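Local coordinates for hypothetical protein TM0486 (Thermotoga maritima, PDB 1VK8) that binds thiamin and is involved in the cell's response to oxidative conditions, with a putative part in thiamin biosynthesis or salvage, at residues 45-50 and 62-67; 39-44 and 73-78; 88-93 and 99-104. One frame throughout, in Å; residues are numbered along the deposited sequence.

Contact 1: 45-50 and 62-67; sequences WGMKYE and FEEIMD
M47, in the link that leads into strand 48-51, lies against E64 and I65 in the first turns of helix 62-76. The backbone of 45-50 leaves a preceding helix at G46, whose positive phi of 86° turns the chain, and becomes extended from M47 onward; residues 62-67 are helical, with M66 N bonded to F62 O and D67 N to E63 O. No direct hydrogen bond joins the two segments.

The selenomethionine M47 carries the contact. Its CG stands anti to the carbonyl carbon (chi1 -60°) and the chain runs straight on from there, which brings SE to 3.5 Å from I65 CG1. The terminal methyl goes further, M47 CE being 3.5 Å from E64 CD; methyl and carboxylate lie side by side, their chains running antiparallel. E64 is itself extended, and its carboxylate picks up a water that donates to both E64 OE2 (2.6 Å) and W45 O (2.8 Å), a polar bridge beside the apolar pair.

I65 also rests on V16, V18 and V58, and W45 on I20 and V58, so both segments contribute to the layer above the sheet. The chain order beta-alpha-beta-beta-alpha-beta, with two helices on one face of a four-stranded antiparallel sheet, marks a ferredoxin-like alpha+beta sandwich.

Contact 2: 39-44 and 73-78; sequences IEKISS and ARYLEQ
This is a surface contact between two helices, built on a lysine lying over a tyrosine face: K41, near the C-terminal end of helix 31-43, meets Y75, near that of helix 62-76. The closest CA pair, K41 CA and Y75 CA, is 8.4 Å apart, so side chains bridge the gap.

K41 CE sits 3.4 Å from the centroid of the Y75 ring and 9° off its normal, a CH-pi contact over the middle of the face. K41 NZ is 4.2 Å from the same centroid and 19° off the normal, adding a cation-pi interaction from the same side. The lysine puts both atoms there by bending: CG leaves anti to the backbone N, then turns at chi2 and chi3 fold the chain over the ring. At the base of the side chain, K41 CB lies beside the ring rim, 3.9 Å from Y75 CE2.

The two helices lie on the same face of the antiparallel sheet, as expected for a ferredoxin-like alpha+beta sandwich. Beneath the surface pair, I42 touches I20 and V58, while L76 touches V22 and A38. F79 meets the Y75 ring edge-to-face, and R37 packs on Y75 as well as holding E40 OE1 in a salt bridge.

Near the C-terminal end of helix 31-43, K41 O accepts from S44 N and, at 2.6 Å, from S44 OG in the carbonyl plane on a lone pair; S43 OG bonds E40 O at 2.8 Å, tilted from that carbonyl's plane.

Contact 3: 88-93 and 99-104; sequences DIDYKA and EEKVSK
K101 brings its CE and NZ against the D90 carboxylate, lysine and aspartate reaching toward each other from facing segments. K101 NZ makes a salt bridge with D90 OD2 at 3.1 Å, while K101 CE lies 3.0 Å from the same oxygen. The lysine chain bends at chi3 (88°), which lays its end beside the aspartate: K101 NZ also comes within 3.5 Å of D90 CB.

Each charge has a further partner. D90 OD2 forms a salt bridge with R82 of the second subunit, and K101 NZ bonds T17 OG1, so the aspartate oxygen is paired with two cationic groups, an environment likely to favour its ionised form. With an alanine here instead of K101, T17 OG1 would probably lose its ammonium partner and D90 OD2 would be left to R82 of the second subunit.

Alongside this pair, K92 and E100 are bridged by a water, which accepts from K92 NZ at 2.9 Å and lies in hydrogen-bonding reach of E100 OE2. The charges themselves stay 4.8 Å apart, measured from K92 NZ to E100 OE2. The K101 side chain is also about 4 Å from a bound unidentified ligand, probably from the crystallisation liquor, though such molecules often mark pockets.

Helix 98-102 is thus tied to strand 82-92, an outermost strand of this chain's sheet; T17 lies on the adjoining strand 16-24, and the second subunit continues the sheet antiparallel beyond 88-92.

How the contacts relate
Contacts 1 and 2 share helix 62-76, their centres about 12 Å apart, and they touch where Y49 OH lies 3.5 Å from S43 CB. Along the chain, contact 1 falls wholly within contact 2, since 45-50 and 62-67 both lie between 44 and 73; contact 3 comes after both. Contact 3 is about 14 Å from contact 1, centre to centre, and meets it through F62 and M66 against I89, and F62 against Y91. Contacts 2 and 3 lie on opposite sides of the chain's centre, about 24 Å between centres. The helices of contacts 1 and 2 lie on one face of the sheet; contact 3 ties helix 98-102 to edge strand 82-92, where the second subunit continues the sheet.

Contact 1: 45-50 and 62-67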
loop_
_atom_site.group_PDB
_atom_site.type_symbol
_atom_site.label_atom_id
_atom_site.label_comp_id
_atom_site.label_asym_id
_atom_site.label_seq_id
_atom_site.Cartn_x
_atom_site.Cartn_y
_atom_site.Cartn_z
ATOM N N TRP C 45 -2.884 -19.252 12.795
ATOM C CA TRP C 45 -1.744 -18.741 13.546
ATOM C C TRP C 45 -2.048 -18.558 15.008
ATOM O O TRP C 45 -1.117 -18.350 15.772
ATOM C CB TRP C 45 -1.246 -17.397 12.996
ATOM C CG TRP C 45 -0.740 -17.440 11.565
ATOM C CD1 TRP C 45 -0.514 -18.537 10.800
ATOM C CD2 TRP C 45 -0.398 -16.307 10.765
ATOM N NE1 TRP C 45 -0.071 -18.153 9.558
ATOM C CE2 TRP C 45 -0.001 -16.787 9.508
ATOM C CE3 TRP C 45 -0.397 -14.917 10.988
ATOM C CZ2 TRP C 45 0.399 -15.932 8.480
ATOM C CZ3 TRP C 45 -0.001 -14.070 9.966
ATOM C CH2 TRP C 45 0.395 -14.588 8.734
ATOM N N GLY C 46 -3.335 -18.516 15.384
ATOM C CA GLY C 46 -3.715 -18.373 16.775
ATOM C C GLY C 46 -3.775 -16.938 17.274
ATOM O O GLY C 46 -4.092 -16.681 18.446
HETATM N N MSE C 47 -3.444 -15.999 16.403
HETATM C CA MSE C 47 -3.497 -14.566 16.720
HETATM C C MSE C 47 -4.816 -13.967 16.426
HETATM O O MSE C 47 -5.544 -14.442 15.562
HETATM C CB MSE C 47 -2.465 -13.794 15.918
HETATM C CG MSE C 47 -1.114 -14.266 16.204
HETATM SE SE MSE C 47 0.141 -13.325 14.929
HETATM C CE MSE C 47 1.634 -14.123 15.674
ATOM N N LYS C 48 -5.146 -12.942 17.204
ATOM C CA LYS C 48 -6.318 -12.137 16.949
ATOM C C LYS C 48 -6.195 -11.592 15.525
ATOM O O LYS C 48 -5.149 -11.079 15.123
ATOM C CB LYS C 48 -6.466 -10.997 17.978
ATOM C CG LYS C 48 -7.654 -10.055 17.717
ATOM C CD LYS C 48 -7.755 -8.949 18.752
ATOM C CE LYS C 48 -9.026 -8.091 18.518
ATOM N NZ LYS C 48 -9.271 -7.169 19.638
ATOM N N TYR C 49 -7.287 -11.691 14.781
ATOM C CA TYR C 49 -7.294 -11.211 13.407
ATOM C C TYR C 49 -8.681 -10.704 13.038
ATOM O O TYR C 49 -9.666 -11.066 13.639
ATOM C CB TYR C 49 -6.805 -12.323 12.461
ATOM C CG TYR C 49 -7.806 -13.418 12.276
ATOM C CD1 TYR C 49 -7.839 -14.526 13.141
ATOM C CD2 TYR C 49 -8.711 -13.385 11.236
ATOM C CE1 TYR C 49 -8.768 -15.527 12.996
ATOM C CE2 TYR C 49 -9.639 -14.406 11.070
ATOM C CZ TYR C 49 -9.665 -15.472 11.957
ATOM O OH TYR C 49 -10.590 -16.469 11.803
ATOM N N GLU C 50 -8.731 -9.846 12.038
ATOM C CA GLU C 50 -9.982 -9.305 11.506
ATOM C C GLU C 50 -9.855 -9.285 9.988
ATOM O O GLU C 50 -8.900 -8.711 9.453
ATOM C CB GLU C 50 -10.119 -7.888 12.010
ATOM C CG GLU C 50 -11.397 -7.204 11.666
ATOM C CD GLU C 50 -11.418 -5.827 12.298
ATOM O OE1 GLU C 50 -11.231 -5.740 13.519
ATOM O OE2 GLU C 50 -11.568 -4.844 11.574
ATOM N N PHE C 62 5.862 -9.000 16.554
ATOM C CA PHE C 62 6.373 -8.649 15.216
ATOM C C PHE C 62 7.198 -9.746 14.518
ATOM O O PHE C 62 6.925 -10.110 13.388
ATOM C CB PHE C 62 7.178 -7.354 15.331
ATOM C CG PHE C 62 7.810 -6.922 14.057
ATOM C CD1 PHE C 62 7.058 -6.621 12.963
ATOM C CD2 PHE C 62 9.175 -6.813 13.967
ATOM C CE1 PHE C 62 7.665 -6.257 11.780
ATOM C CE2 PHE C 62 9.758 -6.441 12.805
ATOM C CZ PHE C 62 9.005 -6.174 11.715
ATOM N N GLU C 63 8.204 -10.280 15.195
ATOM C CA GLU C 63 9.086 -11.244 14.554
ATOM C C GLU C 63 8.367 -12.558 14.284
ATOM O O GLU C 63 8.605 -13.194 13.281
ATOM C CB GLU C 63 10.355 -11.450 15.383
ATOM C CG GLU C 63 11.144 -10.150 15.450
ATOM C CD GLU C 63 12.580 -10.275 15.921
ATOM O OE1 GLU C 63 13.033 -11.398 16.213
ATOM O OE2 GLU C 63 13.264 -9.222 15.985
ATOM N N GLU C 64 7.466 -12.951 15.170
ATOM C CA GLU C 64 6.642 -14.120 14.926
ATOM C C GLU C 64 5.772 -13.945 13.685
ATOM O O GLU C 64 5.685 -14.848 12.866
ATOM C CB GLU C 64 5.749 -14.394 16.125
ATOM C CG GLU C 64 5.049 -15.747 16.038
ATOM C CD GLU C 64 4.164 -16.056 17.239
ATOM O OE1 GLU C 64 4.296 -15.403 18.313
ATOM O OE2 GLU C 64 3.326 -16.968 17.089
ATOM N N ILE C 65 5.135 -12.790 13.534
ATOM C CA ILE C 65 4.315 -12.507 12.339
ATOM C C ILE C 65 5.198 -12.562 11.074
ATOM O O ILE C 65 4.823 -13.167 10.072
ATOM C CB ILE C 65 3.556 -11.148 12.460
ATOM C CG1 ILE C 65 2.489 -11.169 13.541
ATOM C CG2 ILE C 65 2.862 -10.792 11.134
ATOM C CD1 ILE C 65 2.079 -9.714 13.998
HETATM N N MSE C 66 6.388 -11.971 11.126
HETATM C CA MSE C 66 7.291 -11.998 9.957
HETATM C C MSE C 66 7.617 -13.444 9.569
HETATM O O MSE C 66 7.588 -13.798 8.411
HETATM C CB MSE C 66 8.564 -11.192 10.216
HETATM C CG MSE C 66 8.346 -9.721 10.397
HETATM SE SE MSE C 66 7.315 -8.899 8.877
HETATM C CE MSE C 66 5.590 -8.671 9.729
ATOM N N ASP C 67 7.865 -14.306 10.560
ATOM C CA ASP C 67 8.099 -15.719 10.302
ATOM C C ASP C 67 6.876 -16.425 9.736
ATOM O O ASP C 67 6.999 -17.308 8.888
ATOM C CB ASP C 67 8.541 -16.430 11.592
ATOM C CG ASP C 67 9.976 -16.081 12.012
ATOM O OD1 ASP C 67 10.776 -15.576 11.189
ATOM O OD2 ASP C 67 10.374 -16.275 13.178
HETATM O O HOH W 1 1.636 -17.851 15.348
#

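Contact 2: 39-44 and 73-78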
loop_
_atom_site.group_PDB
_atom_site.type_symbol
_atom_site.label_atom_id
_atom_site.label_comp_id
_atom_site.label_asym_id
_atom_site.label_seq_id
_atom_site.Cartn_x
_atom_site.Cartn_y
_atom_site.Cartn_z
ATOM N N ILE C 39 -6.595 -16.516 3.900
ATOM C CA ILE C 39 -7.348 -16.221 5.132
ATOM C C ILE C 39 -7.385 -17.419 6.061
ATOM O O ILE C 39 -7.124 -17.276 7.245
ATOM C CB ILE C 39 -8.755 -15.645 4.824
ATOM C CG1 ILE C 39 -8.594 -14.297 4.119
ATOM C CG2 ILE C 39 -9.577 -15.467 6.137
ATOM C CD1 ILE C 39 -9.816 -13.816 3.411
ATOM N N GLU C 40 -7.651 -18.607 5.521
ATOM C CA GLU C 40 -7.634 -19.823 6.305
ATOM C C GLU C 40 -6.271 -20.055 6.960
ATOM O O GLU C 40 -6.183 -20.432 8.136
ATOM C CB GLU C 40 -8.017 -20.989 5.395
ATOM C CG GLU C 40 -8.032 -22.361 6.032
ATOM C CD GLU C 40 -8.524 -23.437 5.060
ATOM O OE1 GLU C 40 -8.029 -23.499 3.895
ATOM O OE2 GLU C 40 -9.409 -24.217 5.466
ATOM N N LYS C 41 -5.196 -19.830 6.214
ATOM C CA LYS C 41 -3.865 -19.989 6.781
ATOM C C LYS C 41 -3.620 -18.966 7.902
ATOM O O LYS C 41 -3.105 -19.321 8.964
ATOM C CB LYS C 41 -2.786 -19.900 5.693
ATOM C CG LYS C 41 -1.362 -20.021 6.205
ATOM C CD LYS C 41 -1.077 -21.372 6.833
ATOM C CE LYS C 41 -0.873 -22.462 5.822
ATOM N NZ LYS C 41 -0.302 -23.687 6.446
ATOM N N ILE C 42 -3.934 -17.697 7.659
ATOM C CA ILE C 42 -3.772 -16.674 8.702
ATOM C C ILE C 42 -4.519 -17.045 10.013
ATOM O O ILE C 42 -4.001 -16.839 11.111
ATOM C CB ILE C 42 -4.228 -15.298 8.154
ATOM C CG1 ILE C 42 -3.258 -14.810 7.072
ATOM C CG2 ILE C 42 -4.300 -14.263 9.262
ATOM C CD1 ILE C 42 -3.806 -13.693 6.223
ATOM N N SER C 43 -5.708 -17.629 9.899
ATOM C CA SER C 43 -6.544 -17.985 11.063
ATOM C C SER C 43 -5.947 -19.108 11.922
ATOM O O SER C 43 -6.327 -19.273 13.082
ATOM C CB SER C 43 -7.938 -18.379 10.601
ATOM O OG SER C 43 -7.975 -19.703 10.099
ATOM N N SER C 44 -5.035 -19.883 11.333
ATOM C CA SER C 44 -4.376 -21.007 12.004
ATOM C C SER C 44 -3.240 -20.525 12.881
ATOM O O SER C 44 -2.680 -21.309 13.625
ATOM C CB SER C 44 -3.807 -21.998 10.967
ATOM O OG SER C 44 -2.633 -21.463 10.356
ATOM N N ALA C 73 3.758 -17.188 2.316
ATOM C CA ALA C 73 4.190 -17.039 0.921
ATOM C C ALA C 73 4.483 -18.398 0.283
ATOM O O ALA C 73 4.055 -18.677 -0.846
ATOM C CB ALA C 73 5.377 -16.158 0.847
ATOM N N ARG C 74 5.213 -19.250 1.002
ATOM C CA ARG C 74 5.538 -20.579 0.497
ATOM C C ARG C 74 4.280 -21.363 0.274
ATOM O O ARG C 74 4.158 -22.072 -0.694
ATOM C CB ARG C 74 6.407 -21.373 1.489
ATOM C CG ARG C 74 7.912 -21.174 1.429
ATOM C CD ARG C 74 8.431 -20.155 0.438
ATOM N NE ARG C 74 9.890 -20.018 0.533
ATOM C CZ ARG C 74 10.596 -18.984 0.075
ATOM N NH1 ARG C 74 9.986 -17.968 -0.509
ATOM N NH2 ARG C 74 11.919 -18.960 0.213
ATOM N N TYR C 75 3.356 -21.262 1.219
ATOM C CA TYR C 75 2.098 -21.988 1.161
ATOM C C TYR C 75 1.300 -21.574 -0.074
ATOM O O TYR C 75 0.747 -22.419 -0.778
ATOM C CB TYR C 75 1.296 -21.695 2.436
ATOM C CG TYR C 75 -0.072 -22.293 2.448
ATOM C CD1 TYR C 75 -0.246 -23.676 2.491
ATOM C CD2 TYR C 75 -1.200 -21.489 2.429
ATOM C CE1 TYR C 75 -1.500 -24.220 2.499
ATOM C CE2 TYR C 75 -2.451 -22.033 2.455
ATOM C CZ TYR C 75 -2.593 -23.396 2.479
ATOM O OH TYR C 75 -3.847 -23.925 2.493
ATOM N N LEU C 76 1.244 -20.272 -0.321
ATOM C CA LEU C 76 0.447 -19.713 -1.415
ATOM C C LEU C 76 0.972 -20.039 -2.802
ATOM O O LEU C 76 0.194 -20.091 -3.753
ATOM C CB LEU C 76 0.310 -18.201 -1.290
ATOM C CG LEU C 76 -0.523 -17.745 -0.074
ATOM C CD1 LEU C 76 -0.505 -16.241 0.005
ATOM C CD2 LEU C 76 -1.923 -18.321 -0.154
ATOM N N GLU C 77 2.266 -20.277 -2.941
ATOM C CA GLU C 77 2.784 -20.603 -4.269
ATOM C C GLU C 77 2.203 -21.879 -4.866
ATOM O O GLU C 77 2.254 -22.031 -6.066
ATOM C CB GLU C 77 4.317 -20.610 -4.369
ATOM C CG GLU C 77 5.097 -21.275 -3.271
ATOM C CD GLU C 77 6.573 -21.440 -3.619
ATOM O OE1 GLU C 77 7.015 -20.920 -4.673
ATOM O OE2 GLU C 77 7.288 -22.105 -2.832
ATOM N N GLN C 78 1.643 -22.769 -4.054
ATOM C CA GLN C 78 0.887 -23.922 -4.574
ATOM C C GLN C 78 -0.338 -23.483 -5.385
ATOM O O GLN C 78 -0.784 -24.192 -6.263
ATOM C CB GLN C 78 0.301 -24.793 -3.464
ATOM C CG GLN C 78 1.156 -25.151 -2.273
ATOM C CD GLN C 78 0.308 -25.707 -1.107
ATOM O OE1 GLN C 78 -0.769 -26.283 -1.320
ATOM N NE2 GLN C 78 0.800 -25.541 0.109
#

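Contact 3: 88-93 and 99-104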
loop_
_atom_site.group_PDB
_atom_site.type_symbol
_atom_site.label_atom_id
_atom_site.label_comp_id
_atom_site.label_asym_id
_atom_site.label_seq_id
_atom_site.Cartn_x
_atom_site.Cartn_y
_atom_site.Cartn_z
ATOM N N ASP C 88 1.238 -4.055 5.765
ATOM C CA ASP C 88 1.179 -2.697 6.301
ATOM C C ASP C 88 1.277 -2.845 7.817
ATOM O O ASP C 88 0.325 -3.243 8.506
ATOM C CB ASP C 88 -0.122 -2.038 5.795
ATOM C CG ASP C 88 -0.459 -0.724 6.474
ATOM O OD1 ASP C 88 0.476 -0.041 6.884
ATOM O OD2 ASP C 88 -1.640 -0.270 6.581
ATOM N N ILE C 89 2.463 -2.553 8.339
ATOM C CA ILE C 89 2.794 -2.794 9.751
ATOM C C ILE C 89 2.695 -1.487 10.523
ATOM O O ILE C 89 3.302 -0.512 10.131
ATOM C CB ILE C 89 4.225 -3.348 9.879
ATOM C CG1 ILE C 89 4.385 -4.644 9.072
ATOM C CG2 ILE C 89 4.607 -3.548 11.371
ATOM C CD1 ILE C 89 5.748 -4.817 8.562
ATOM N N ASP C 90 1.924 -1.464 11.611
ATOM C CA ASP C 90 1.899 -0.321 12.503
ATOM C C ASP C 90 2.809 -0.694 13.672
ATOM O O ASP C 90 2.508 -1.584 14.457
ATOM C CB ASP C 90 0.473 -0.048 13.002
ATOM C CG ASP C 90 0.363 1.268 13.767
ATOM O OD1 ASP C 90 1.371 1.985 13.906
ATOM O OD2 ASP C 90 -0.702 1.643 14.272
ATOM N N TYR C 91 3.958 -0.053 13.733
ATOM C CA TYR C 91 4.980 -0.410 14.687
ATOM C C TYR C 91 5.030 0.663 15.751
ATOM O O TYR C 91 5.228 1.799 15.454
ATOM C CB TYR C 91 6.330 -0.506 13.987
ATOM C CG TYR C 91 7.403 -1.140 14.837
ATOM C CD1 TYR C 91 8.070 -0.400 15.797
ATOM C CD2 TYR C 91 7.750 -2.486 14.667
ATOM C CE1 TYR C 91 9.048 -0.979 16.591
ATOM C CE2 TYR C 91 8.716 -3.073 15.469
ATOM C CZ TYR C 91 9.367 -2.314 16.412
ATOM O OH TYR C 91 10.358 -2.866 17.192
ATOM N N LYS C 92 4.840 0.295 16.991
ATOM C CA LYS C 92 4.859 1.270 18.075
ATOM C C LYS C 92 5.667 0.704 19.235
ATOM O O LYS C 92 5.410 -0.388 19.706
ATOM C CB LYS C 92 3.433 1.599 18.541
ATOM C CG LYS C 92 3.391 2.726 19.572
ATOM C CD LYS C 92 2.008 2.996 20.099
ATOM C CE LYS C 92 2.049 4.004 21.257
ATOM N NZ LYS C 92 0.687 4.374 21.648
ATOM N N ALA C 93 6.638 1.468 19.717
ATOM C CA ALA C 93 7.401 1.043 20.883
ATOM C C ALA C 93 6.437 0.880 22.038
ATOM O O ALA C 93 5.637 1.771 22.319
ATOM C CB ALA C 93 8.475 2.056 21.225
ATOM N N GLU C 99 -7.700 -2.899 18.944
ATOM C CA GLU C 99 -8.710 -2.219 19.754
ATOM C C GLU C 99 -8.334 -0.768 19.970
ATOM O O GLU C 99 -9.181 0.104 19.906
ATOM C CB GLU C 99 -8.898 -2.936 21.097
ATOM C CG GLU C 99 -9.988 -2.377 21.998
ATOM C CD GLU C 99 -10.046 -3.055 23.365
ATOM O OE1 GLU C 99 -9.365 -4.092 23.571
ATOM O OE2 GLU C 99 -10.789 -2.548 24.241
ATOM N N GLU C 100 -7.051 -0.489 20.163
ATOM C CA GLU C 100 -6.606 0.888 20.388
ATOM C C GLU C 100 -6.887 1.754 19.164
ATOM O O GLU C 100 -7.071 2.953 19.281
ATOM C CB GLU C 100 -5.108 0.952 20.726
ATOM C CG GLU C 100 -4.786 0.455 22.121
ATOM C CD GLU C 100 -3.295 0.350 22.395
ATOM O OE1 GLU C 100 -2.680 -0.649 21.992
ATOM O OE2 GLU C 100 -2.732 1.268 23.029
ATOM N N LYS C 101 -6.919 1.146 17.990
ATOM C CA LYS C 101 -7.185 1.873 16.752
ATOM C C LYS C 101 -8.655 1.900 16.290
ATOM O O LYS C 101 -9.057 2.821 15.584
ATOM C CB LYS C 101 -6.304 1.287 15.673
ATOM C CG LYS C 101 -4.827 1.279 16.030
ATOM C CD LYS C 101 -4.048 0.282 15.204
ATOM C CE LYS C 101 -3.602 0.934 13.945
ATOM N NZ LYS C 101 -3.016 -0.090 13.145
ATOM N N VAL C 102 -9.476 0.927 16.666
ATOM C CA VAL C 102 -10.859 0.866 16.145
ATOM C C VAL C 102 -11.983 0.954 17.157
ATOM O O VAL C 102 -13.120 1.148 16.762
ATOM C CB VAL C 102 -11.152 -0.462 15.388
ATOM C CG1 VAL C 102 -10.142 -0.698 14.314
ATOM C CG2 VAL C 102 -11.230 -1.644 16.360
ATOM N N SER C 103 -11.693 0.735 18.435
ATOM C CA SER C 103 -12.748 0.580 19.446
ATOM C C SER C 103 -13.703 1.758 19.457
ATOM O O SER C 103 -14.902 1.569 19.607
ATOM C CB SER C 103 -12.151 0.384 20.842
ATOM O OG SER C 103 -11.394 1.505 21.239
ATOM N N LYS C 104 -13.146 2.957 19.302
ATOM C CA LYS C 104 -13.895 4.210 19.139
ATOM C C LYS C 104 -15.057 4.139 18.142
ATOM O O LYS C 104 -16.038 4.863 18.285
ATOM C CB LYS C 104 -12.941 5.323 18.650
ATOM C CG LYS C 104 -12.933 6.591 19.477
ATOM C CD LYS C 104 -12.692 7.819 18.609
ATOM C CE LYS C 104 -13.984 8.330 17.966
ATOM N NZ LYS C 104 -14.083 9.822 18.003
HETATM O O HOH W 2 -0.307 1.762 22.531
#